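PDB 6FX6: SaTIE-TED from Staphylococcus aureus, which is of unknown precise function but, as the thioester domain of an LPXTG-anchored surface protein, probably serves covalent attachment to host molecules. Local coordinates for residues Q6-K11 with F38-E43; Y22-R27 with L108-H113; E53-A58 with Y212-A217. All coordinates share one frame; numbering follows the deposited sequence.

Contact 1 of 3, residues Q6-K11 with F38-E43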
loop_
_atom_site.group_PDB
_atom_site.type_symbol
_atom_site.label_atom_id
_atom_site.label_comp_id
_atom_site.label_asym_id
_atom_site.label_seq_id
_atom_site.Cartn_x
_atom_site.Cartn_y
_atom_site.Cartn_z
ATOM N N GLN A 6 -0.194 -2.536 -22.202
ATOM C CA GLN A 6 -0.801 -1.282 -21.735
ATOM C C GLN A 6 0.026 -0.060 -22.136
ATOM O O GLN A 6 1.258 -0.079 -22.073
ATOM C CB GLN A 6 -0.968 -1.297 -20.210
ATOM C CG GLN A 6 -1.830 -2.427 -19.652
ATOM C CD GLN A 6 -3.288 -2.367 -20.082
ATOM O OE1 GLN A 6 -3.802 -1.316 -20.463
ATOM N NE2 GLN A 6 -3.964 -3.506 -20.014
ATOM N N LYS A 7 -0.675 1.002 -22.531
ATOM C CA LYS A 7 -0.055 2.269 -22.903
ATOM C C LYS A 7 0.251 3.070 -21.637
ATOM O O LYS A 7 -0.579 3.133 -20.731
ATOM C CB LYS A 7 -1.003 3.059 -23.810
ATOM C CG LYS A 7 -0.328 4.123 -24.664
ATOM C CD LYS A 7 -1.285 4.711 -25.696
ATOM C CE LYS A 7 -1.470 3.793 -26.898
ATOM N NZ LYS A 7 -2.583 4.239 -27.779
ATOM N N LEU A 8 1.439 3.666 -21.572
ATOM C CA LEU A 8 1.802 4.550 -20.457
ATOM C C LEU A 8 1.247 5.945 -20.723
ATOM O O LEU A 8 1.624 6.588 -21.709
ATOM C CB LEU A 8 3.321 4.618 -20.275
ATOM C CG LEU A 8 3.876 5.511 -19.158
ATOM C CD1 LEU A 8 3.319 5.097 -17.808
ATOM C CD2 LEU A 8 5.394 5.462 -19.146
ATOM N N ASP A 9 0.345 6.389 -19.849
ATOM C CA ASP A 9 -0.204 7.741 -19.888
ATOM C C ASP A 9 0.448 8.585 -18.800
ATOM O O ASP A 9 1.089 8.060 -17.889
ATOM C CB ASP A 9 -1.722 7.719 -19.687
ATOM C CG ASP A 9 -2.452 6.912 -20.757
ATOM O OD1 ASP A 9 -2.020 6.911 -21.930
ATOM O OD2 ASP A 9 -3.477 6.285 -20.423
ATOM N N VAL A 10 0.271 9.896 -18.907
ATOM C CA VAL A 10 0.905 10.844 -18.003
ATOM C C VAL A 10 0.023 12.070 -17.806
ATOM O O VAL A 10 -0.769 12.413 -18.676
ATOM C CB VAL A 10 2.289 11.285 -18.548
ATOM C CG1 VAL A 10 2.155 12.098 -19.832
ATOM C CG2 VAL A 10 3.073 12.069 -17.501
ATOM N N LYS A 11 0.161 12.701 -16.642
ATOM C CA LYS A 11 -0.279 14.072 -16.427
ATOM C C LYS A 11 0.925 14.839 -15.904
ATOM O O LYS A 11 1.556 14.426 -14.931
ATOM C CB LYS A 11 -1.464 14.128 -15.462
ATOM C CG LYS A 11 -2.735 13.557 -16.084
ATOM C CD LYS A 11 -4.020 14.070 -15.444
ATOM C CE LYS A 11 -4.458 13.221 -14.264
ATOM N NZ LYS A 11 -5.817 13.594 -13.786
ATOM N N PHE A 38 2.404 9.324 -13.518
ATOM C CA PHE A 38 2.128 8.209 -14.422
ATOM C C PHE A 38 0.788 7.540 -14.146
ATOM O O PHE A 38 0.407 7.336 -12.989
ATOM C CB PHE A 38 3.231 7.150 -14.319
ATOM C CG PHE A 38 4.603 7.652 -14.692
ATOM C CD1 PHE A 38 4.921 7.925 -16.020
ATOM C CD2 PHE A 38 5.588 7.826 -13.716
ATOM C CE1 PHE A 38 6.193 8.372 -16.368
ATOM C CE2 PHE A 38 6.858 8.277 -14.057
ATOM C CZ PHE A 38 7.162 8.552 -15.384
ATOM N N TYR A 39 0.090 7.190 -15.223
ATOM C CA TYR A 39 -1.111 6.362 -15.173
ATOM C C TYR A 39 -0.932 5.183 -16.119
ATOM O O TYR A 39 -0.378 5.346 -17.198
ATOM C CB TYR A 39 -2.347 7.162 -15.601
ATOM C CG TYR A 39 -2.769 8.229 -14.615
ATOM C CD1 TYR A 39 -2.081 9.438 -14.532
ATOM C CD2 TYR A 39 -3.871 8.039 -13.776
ATOM C CE1 TYR A 39 -2.464 10.420 -13.635
ATOM C CE2 TYR A 39 -4.269 9.024 -12.878
ATOM C CZ TYR A 39 -3.559 10.209 -12.809
ATOM O OH TYR A 39 -3.936 11.185 -11.920
ATOM N N VAL A 40 -1.395 4.002 -15.706
ATOM C CA VAL A 40 -1.460 2.830 -16.579
ATOM C C VAL A 40 -2.849 2.237 -16.437
ATOM O O VAL A 40 -3.229 1.791 -15.347
ATOM C CB VAL A 40 -0.402 1.759 -16.223
ATOM C CG1 VAL A 40 -0.463 0.594 -17.208
ATOM C CG2 VAL A 40 0.998 2.367 -16.196
ATOM N N ASN A 41 -3.602 2.263 -17.536
ATOM C CA ASN A 41 -4.988 1.781 -17.595
ATOM C C ASN A 41 -5.874 2.336 -16.468
ATOM O O ASN A 41 -6.630 1.603 -15.833
ATOM C CB ASN A 41 -5.019 0.242 -17.635
ATOM C CG ASN A 41 -6.253 -0.307 -18.335
ATOM O OD1 ASN A 41 -6.892 -1.229 -17.843
ATOM N ND2 ASN A 41 -6.585 0.252 -19.494
ATOM N N GLY A 42 -5.758 3.641 -16.235
ATOM C CA GLY A 42 -6.498 4.329 -15.182
ATOM C C GLY A 42 -5.843 4.358 -13.809
ATOM O O GLY A 42 -6.233 5.170 -12.979
ATOM N N GLU A 43 -4.854 3.498 -13.563
ATOM C CA GLU A 43 -4.307 3.310 -12.211
ATOM C C GLU A 43 -3.012 4.092 -12.021
ATOM O O GLU A 43 -2.199 4.194 -12.937
ATOM C CB GLU A 43 -4.092 1.822 -11.924
ATOM C CG GLU A 43 -5.255 0.948 -12.397
ATOM C CD GLU A 43 -5.444 -0.322 -11.589
ATOM O OE1 GLU A 43 -5.196 -1.420 -12.141
ATOM O OE2 GLU A 43 -5.858 -0.219 -10.409
HETATM O O HOH W 1 -3.084 3.499 -19.921
HETATM O O HOH W 2 -4.470 5.686 -18.013
#

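Contact 2 of 3, residues Y22-R27 with L108-H113. With ACT (acetate ion), chain D; ACT (acetate ion), chain E.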
loop_
_atom_site.group_PDB
_atom_site.type_symbol
_atom_site.label_atom_id
_atom_site.label_comp_id
_atom_site.label_asym_id
_atom_site.label_seq_id
_atom_site.Cartn_x
_atom_site.Cartn_y
_atom_site.Cartn_z
ATOM N N TYR A 22 18.970 15.901 -7.955
ATOM C CA TYR A 22 19.265 14.580 -7.401
ATOM C C TYR A 22 20.236 13.768 -8.239
ATOM O O TYR A 22 20.467 14.058 -9.412
ATOM C CB TYR A 22 17.968 13.793 -7.202
ATOM C CG TYR A 22 17.429 13.109 -8.438
ATOM C CD1 TYR A 22 16.776 13.834 -9.432
ATOM C CD2 TYR A 22 17.551 11.729 -8.604
ATOM C CE1 TYR A 22 16.271 13.211 -10.566
ATOM C CE2 TYR A 22 17.046 11.091 -9.730
ATOM C CZ TYR A 22 16.405 11.834 -10.710
ATOM O OH TYR A 22 15.901 11.198 -11.828
ATOM N N SER A 23 20.787 12.738 -7.599
ATOM C CA SER A 23 21.660 11.760 -8.237
ATOM C C SER A 23 21.129 10.350 -7.972
ATOM O O SER A 23 20.589 10.069 -6.902
ATOM C CB SER A 23 23.090 11.897 -7.715
ATOM O OG SER A 23 23.634 13.150 -8.082
ATOM N N ALA A 24 21.276 9.482 -8.967
ATOM C CA ALA A 24 20.841 8.095 -8.880
ATOM C C ALA A 24 21.545 7.297 -9.972
ATOM O O ALA A 24 21.289 7.525 -11.152
ATOM C CB ALA A 24 19.334 8.008 -9.046
ATOM N N LYS A 25 22.446 6.393 -9.573
ATOM C CA LYS A 25 23.289 5.633 -10.512
ATOM C C LYS A 25 24.141 6.586 -11.381
ATOM O O LYS A 25 24.704 7.538 -10.843
ATOM C CB LYS A 25 22.444 4.654 -11.351
ATOM C CG LYS A 25 21.689 3.598 -10.561
ATOM C CD LYS A 25 21.520 2.347 -11.413
ATOM C CE LYS A 25 20.437 1.421 -10.897
ATOM N NZ LYS A 25 20.293 0.265 -11.824
ATOM N N ASP A 26 24.252 6.331 -12.690
ATOM C CA ASP A 26 24.951 7.227 -13.631
ATOM C C ASP A 26 24.377 8.652 -13.705
ATOM O O ASP A 26 25.129 9.607 -13.897
ATOM C CB ASP A 26 25.001 6.608 -15.045
ATOM C CG ASP A 26 23.615 6.322 -15.625
ATOM O OD1 ASP A 26 22.763 5.757 -14.901
ATOM O OD2 ASP A 26 23.385 6.654 -16.810
ATOM N N ARG A 27 23.059 8.790 -13.555
ATOM C CA ARG A 27 22.417 10.109 -13.515
ATOM C C ARG A 27 22.902 10.892 -12.291
ATOM O O ARG A 27 22.559 10.549 -11.160
ATOM C CB ARG A 27 20.890 9.962 -13.488
ATOM C CG ARG A 27 20.124 11.275 -13.451
ATOM C CD ARG A 27 18.624 11.054 -13.565
ATOM N NE ARG A 27 18.222 10.764 -14.941
ATOM C CZ ARG A 27 16.967 10.763 -15.396
ATOM N NH1 ARG A 27 15.932 11.041 -14.595
ATOM N NH2 ARG A 27 16.741 10.484 -16.677
ATOM N N LEU A 108 15.348 2.930 -3.786
ATOM C CA LEU A 108 16.008 2.440 -4.995
ATOM C C LEU A 108 17.277 3.227 -5.362
ATOM O O LEU A 108 17.714 3.195 -6.518
ATOM C CB LEU A 108 15.006 2.469 -6.155
ATOM C CG LEU A 108 13.690 1.734 -5.898
ATOM C CD1 LEU A 108 12.722 1.954 -7.050
ATOM C CD2 LEU A 108 13.939 0.250 -5.677
ATOM N N GLY A 109 17.863 3.933 -4.391
ATOM C CA GLY A 109 19.204 4.522 -4.540
ATOM C C GLY A 109 19.304 6.006 -4.863
ATOM O O GLY A 109 20.410 6.516 -5.026
ATOM N N ALA A 110 18.175 6.708 -4.947
ATOM C CA ALA A 110 18.190 8.148 -5.223
ATOM C C ALA A 110 18.652 8.940 -3.998
ATOM O O ALA A 110 18.285 8.615 -2.865
ATOM C CB ALA A 110 16.822 8.624 -5.678
ATOM N N LYS A 111 19.471 9.964 -4.243
ATOM C CA LYS A 111 19.991 10.855 -3.204
ATOM C C LYS A 111 19.675 12.297 -3.599
ATOM O O LYS A 111 19.967 12.706 -4.728
ATOM C CB LYS A 111 21.503 10.666 -3.054
ATOM C CG LYS A 111 21.926 9.240 -2.719
ATOM C CD LYS A 111 23.436 9.127 -2.576
ATOM C CE LYS A 111 23.851 7.777 -2.006
ATOM N NZ LYS A 111 25.317 7.710 -1.735
ATOM N N TYR A 112 19.083 13.058 -2.677
ATOM C CA TYR A 112 18.623 14.424 -2.959
ATOM C C TYR A 112 19.581 15.453 -2.390
ATOM O O TYR A 112 19.820 15.476 -1.182
ATOM C CB TYR A 112 17.222 14.640 -2.387
ATOM C CG TYR A 112 16.260 13.599 -2.885
ATOM C CD1 TYR A 112 15.970 13.501 -4.246
ATOM C CD2 TYR A 112 15.666 12.689 -2.015
ATOM C CE1 TYR A 112 15.110 12.535 -4.730
ATOM C CE2 TYR A 112 14.799 11.720 -2.490
ATOM C CZ TYR A 112 14.525 11.648 -3.846
ATOM O OH TYR A 112 13.675 10.693 -4.324
ATOM N N HIS A 113 20.117 16.296 -3.273
ATOM C CA HIS A 113 21.032 17.373 -2.893
ATOM C C HIS A 113 20.257 18.649 -2.564
ATOM O O HIS A 113 20.611 19.362 -1.621
ATOM C CB HIS A 113 22.051 17.631 -4.010
ATOM C CG HIS A 113 22.739 16.390 -4.490
ATOM N ND1 HIS A 113 23.804 15.822 -3.824
ATOM C CD2 HIS A 113 22.493 15.591 -5.556
ATOM C CE1 HIS A 113 24.193 14.735 -4.465
ATOM N NE2 HIS A 113 23.415 14.572 -5.520
HETATM C C ACT D . 20.906 10.679 -18.191
HETATM O O ACT D . 19.903 9.951 -18.033
HETATM O OXT ACT D . 21.447 10.841 -19.307
HETATM C CH3 ACT D . 21.480 11.379 -16.999
HETATM C C ACT E . 12.550 12.407 -16.820
HETATM O O ACT E . 11.598 12.730 -16.077
HETATM O OXT ACT E . 13.632 11.982 -16.359
HETATM C CH3 ACT E . 12.385 12.534 -18.307
#

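Contact 3 of 3, residues E53-A58 with Y212-A217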
loop_
_atom_site.group_PDB
_atom_site.type_symbol
_atom_site.label_atom_id
_atom_site.label_comp_id
_atom_site.label_asym_id
_atom_site.label_seq_id
_atom_site.Cartn_x
_atom_site.Cartn_y
_atom_site.Cartn_z
ATOM N N GLU A 53 14.635 7.779 -18.150
ATOM C CA GLU A 53 13.432 8.431 -18.675
ATOM C C GLU A 53 12.381 7.393 -19.081
ATOM O O GLU A 53 12.715 6.362 -19.669
ATOM C CB GLU A 53 13.783 9.349 -19.863
ATOM C CG GLU A 53 13.918 8.686 -21.240
ATOM C CD GLU A 53 14.987 7.593 -21.322
ATOM O OE1 GLU A 53 15.997 7.663 -20.583
ATOM O OE2 GLU A 53 14.811 6.653 -22.129
ATOM N N ALA A 54 11.117 7.675 -18.773
ATOM C CA ALA A 54 10.002 6.811 -19.168
ATOM C C ALA A 54 9.608 7.049 -20.632
ATOM O O ALA A 54 9.790 8.153 -21.155
ATOM C CB ALA A 54 8.807 7.039 -18.252
ATOM N N ALA A 55 9.071 6.007 -21.276
ATOM C CA ALA A 55 8.596 6.076 -22.667
ATOM C C ALA A 55 7.102 6.396 -22.713
ATOM O O ALA A 55 6.268 5.512 -22.930
ATOM C CB ALA A 55 8.886 4.768 -23.390
ATOM N N ILE A 56 6.779 7.671 -22.515
ATOM C CA ILE A 56 5.395 8.152 -22.505
ATOM C C ILE A 56 4.724 7.861 -23.846
ATOM O O ILE A 56 5.317 8.074 -24.899
ATOM C CB ILE A 56 5.309 9.683 -22.236
ATOM C CG1 ILE A 56 5.855 10.047 -20.844
ATOM C CG2 ILE A 56 3.878 10.205 -22.404
ATOM C CD1 ILE A 56 5.217 9.304 -19.698
ATOM N N GLY A 57 3.490 7.358 -23.785
ATOM C CA GLY A 57 2.694 7.063 -24.972
ATOM C C GLY A 57 2.980 5.732 -25.644
ATOM O O GLY A 57 2.306 5.380 -26.616
ATOM N N ALA A 58 3.961 4.984 -25.132
ATOM C CA ALA A 58 4.385 3.725 -25.741
ATOM C C ALA A 58 3.710 2.549 -25.053
ATOM O O ALA A 58 3.362 2.617 -23.869
ATOM C CB ALA A 58 5.898 3.576 -25.663
ATOM N N TYR A 212 5.941 -2.603 -15.581
ATOM C CA TYR A 212 5.703 -2.340 -16.995
ATOM C C TYR A 212 6.995 -1.878 -17.645
ATOM O O TYR A 212 7.657 -0.967 -17.140
ATOM C CB TYR A 212 4.614 -1.282 -17.157
ATOM C CG TYR A 212 3.230 -1.833 -16.940
ATOM C CD1 TYR A 212 2.549 -2.473 -17.973
ATOM C CD2 TYR A 212 2.600 -1.726 -15.700
ATOM C CE1 TYR A 212 1.278 -2.994 -17.778
ATOM C CE2 TYR A 212 1.323 -2.239 -15.496
ATOM C CZ TYR A 212 0.668 -2.873 -16.539
ATOM O OH TYR A 212 -0.589 -3.384 -16.351
ATOM N N THR A 213 7.326 -2.501 -18.776
ATOM C CA THR A 213 8.610 -2.327 -19.441
ATOM C C THR A 213 8.379 -2.036 -20.918
ATOM O O THR A 213 7.587 -2.716 -21.568
ATOM C CB THR A 213 9.464 -3.601 -19.288
ATOM O OG1 THR A 213 9.679 -3.862 -17.896
ATOM C CG2 THR A 213 10.817 -3.468 -19.985
ATOM N N SER A 214 9.064 -1.011 -21.429
ATOM C CA SER A 214 9.107 -0.711 -22.857
ATOM C C SER A 214 10.560 -0.464 -23.265
ATOM O O SER A 214 11.101 0.616 -23.011
ATOM C CB SER A 214 8.250 0.515 -23.178
ATOM O OG SER A 214 8.350 0.860 -24.549
ATOM N N GLY A 215 11.186 -1.475 -23.873
ATOM C CA GLY A 215 12.556 -1.369 -24.372
ATOM C C GLY A 215 13.574 -1.184 -23.261
ATOM O O GLY A 215 13.580 -1.944 -22.286
ATOM N N ASN A 216 14.423 -0.163 -23.411
ATOM C CA ASN A 216 15.412 0.226 -22.394
ATOM C C ASN A 216 14.940 1.401 -21.515
ATOM O O ASN A 216 15.683 1.863 -20.643
ATOM C CB ASN A 216 16.746 0.575 -23.070
ATOM C CG ASN A 216 17.397 -0.630 -23.731
ATOM O OD1 ASN A 216 17.506 -1.698 -23.125
ATOM N ND2 ASN A 216 17.836 -0.464 -24.975
ATOM N N ALA A 217 13.704 1.860 -21.727
ATOM C CA ALA A 217 13.154 2.997 -20.988
ATOM C C ALA A 217 12.859 2.647 -19.527
ATOM O O ALA A 217 12.927 1.487 -19.122
ATOM C CB ALA A 217 11.897 3.516 -21.678
#

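Contact 1 of 3, residues Q6-K11 with F38-E43
D9 and Y39 form an antiparallel hydrogen-bonded pair whose two backbone bonds fix the register. D9 N meets Y39 O at 2.9 Å. The return bond runs from Y39 N to D9 O at 3.0 Å. Water takes over where the chain leaves the strand. One molecule gives protons to K7 O and D9 OD2 and accepts from N41 N at 2.7 Å, while a second links D9 OD2 to G42 N, so two waters grip the same carboxylate oxygen. These bridges tie strand 5-13 to the type I' turn V40-E43, which makes the hairpin between strands 30-40 and 43-47 of the domain's antiparallel sheet. Apolar contact lies on the face that carries L8, F38 and V40. With CG opposite the backbone N (chi1 179°), L8 slips its CD1 between F38 CD1 (3.7 Å) and V40 CG2 (3.9 Å); V220 and V222 of strand 220-222 pack there too. Q6 CB touches V40 CG1 at 3.6 Å. On the face of D9 and Y39, the K11 chain passes obliquely by the CE1-CZ-OH side of the phenol, with CE 3.1 Å from Y39 OH, a hydroxyl hydrogen-bonded to K37 NZ.

Contact 2 of 3, residues Y22-R27 with L108-H113
Y22 overlaps Y112 through its CB, which sits 3.6 Å from Y112 CD1. Its first torsion (chi1 82°) tucks the ring between the backbone N and the carbonyl carbon, turning it from Y112 and past A110, where CD2 lies 4.3 Å from A110 CB. W105 of helix 94-107 meets the Y22 ring with the planes about 20° apart and also touches A110 and Y112, so one indole packs on side chains from both segments. Further along, A24 CB and A110 CB come to 4.2 Å. S23 pairs with K111 through two backbone bonds, S23 N to K111 O and K111 N to S23 O (2.9 Å), while A110 CA adds a CH···O contact to the same S23 carbonyl. In the antiparallel sheet this joins strand 20-24 to strand 111-115, reached soon after helix 94-107 ends; the first strand then reverses through the type II' turn A24-R27, whose end residues are joined by a bond from A24 N to R27 O. The S23 hydroxyl extends the pairing beyond the backbone. Its OG lies at the edge of the H113 imidazole, 2.9 Å from NE2 in a hydrogen bond, and N29 N is a second partner. R27 is extended as far as CD and then bends at chi3 (-77°), which brings NH1 to Y22 OH at 2.8 Å, with the hydroxyl close to the guanidinium plane. Y22 OH in turn bonds to P50 O. The same NH1 binds one acetate at OXT (3.0 Å), whereas NH2 makes a weak bond to another, both acetates probably from the crystallisation liquor; F30 adds a cation-pi contact to R27.

Contact 3 of 3, residues E53-A58 with Y212-A217
Two beta turns in neighbouring loops of the thioester domain lie against each other here, a type II turn A55-A58 and a type II' turn S214-A217. Their contact is carried by small side chains. The A217 methyl points at the loop 53-58 and touches two groups there: the carbonyl oxygen of E53, with O to CB 3.6 Å, and the methyl of A55, with CB to CB 3.7 Å. At the other corner S214 sets OG opposite its backbone N (chi1 177°), which places the hydroxyl next to the methyls of A58 (OG to CB 3.8 Å) and A55 (OG to CB 4.1 Å). A55 thus meets both A217 and S214. Each turn is closed by its own backbone bond, A58 N to A55 O and A217 N to S214 O, both 3.2 Å, and each has a glycine at a position of positive phi: G57 in the first, G215 in the second. The S214-A217 turn lies in the link between the antiparallel strands 210-213 and 220-222, while the loop 53-58 leads into strand 59-64, which pairs with strand 210-213. E53 bends at chi2 and leaves OE2 4.2 Å from A217 CA. Beside these turns, E53 is backbone-bonded to Q218 and K52 NZ is hydrogen-bonded to N216 O. A54 directs its methyl away from the turn 214-217, onto L8 and F38 of the sheet.

From the N terminus, strand 5-13 comes first and strand 30-40 returns to it, so contact 1 closes a loop of 26 residues. Contact 2 opens within that loop, at 22-27, and closes only at 108-113; the two therefore cross, sharing a sheet in which strands 20-24 and 30-40 are neighbours. Contact 3 starts at 53-58 after contact 1 has closed but before contact 2 has, and meets its partner only at 212-217, so contacts 2 and 3 cross as well. Contacts 1 and 3 are in series yet touch directly, L8 making probable backbone bonds to G57 and A58. Together they tie the N-terminal strands to the segment after helix 94-107 and to the late strand 210-213.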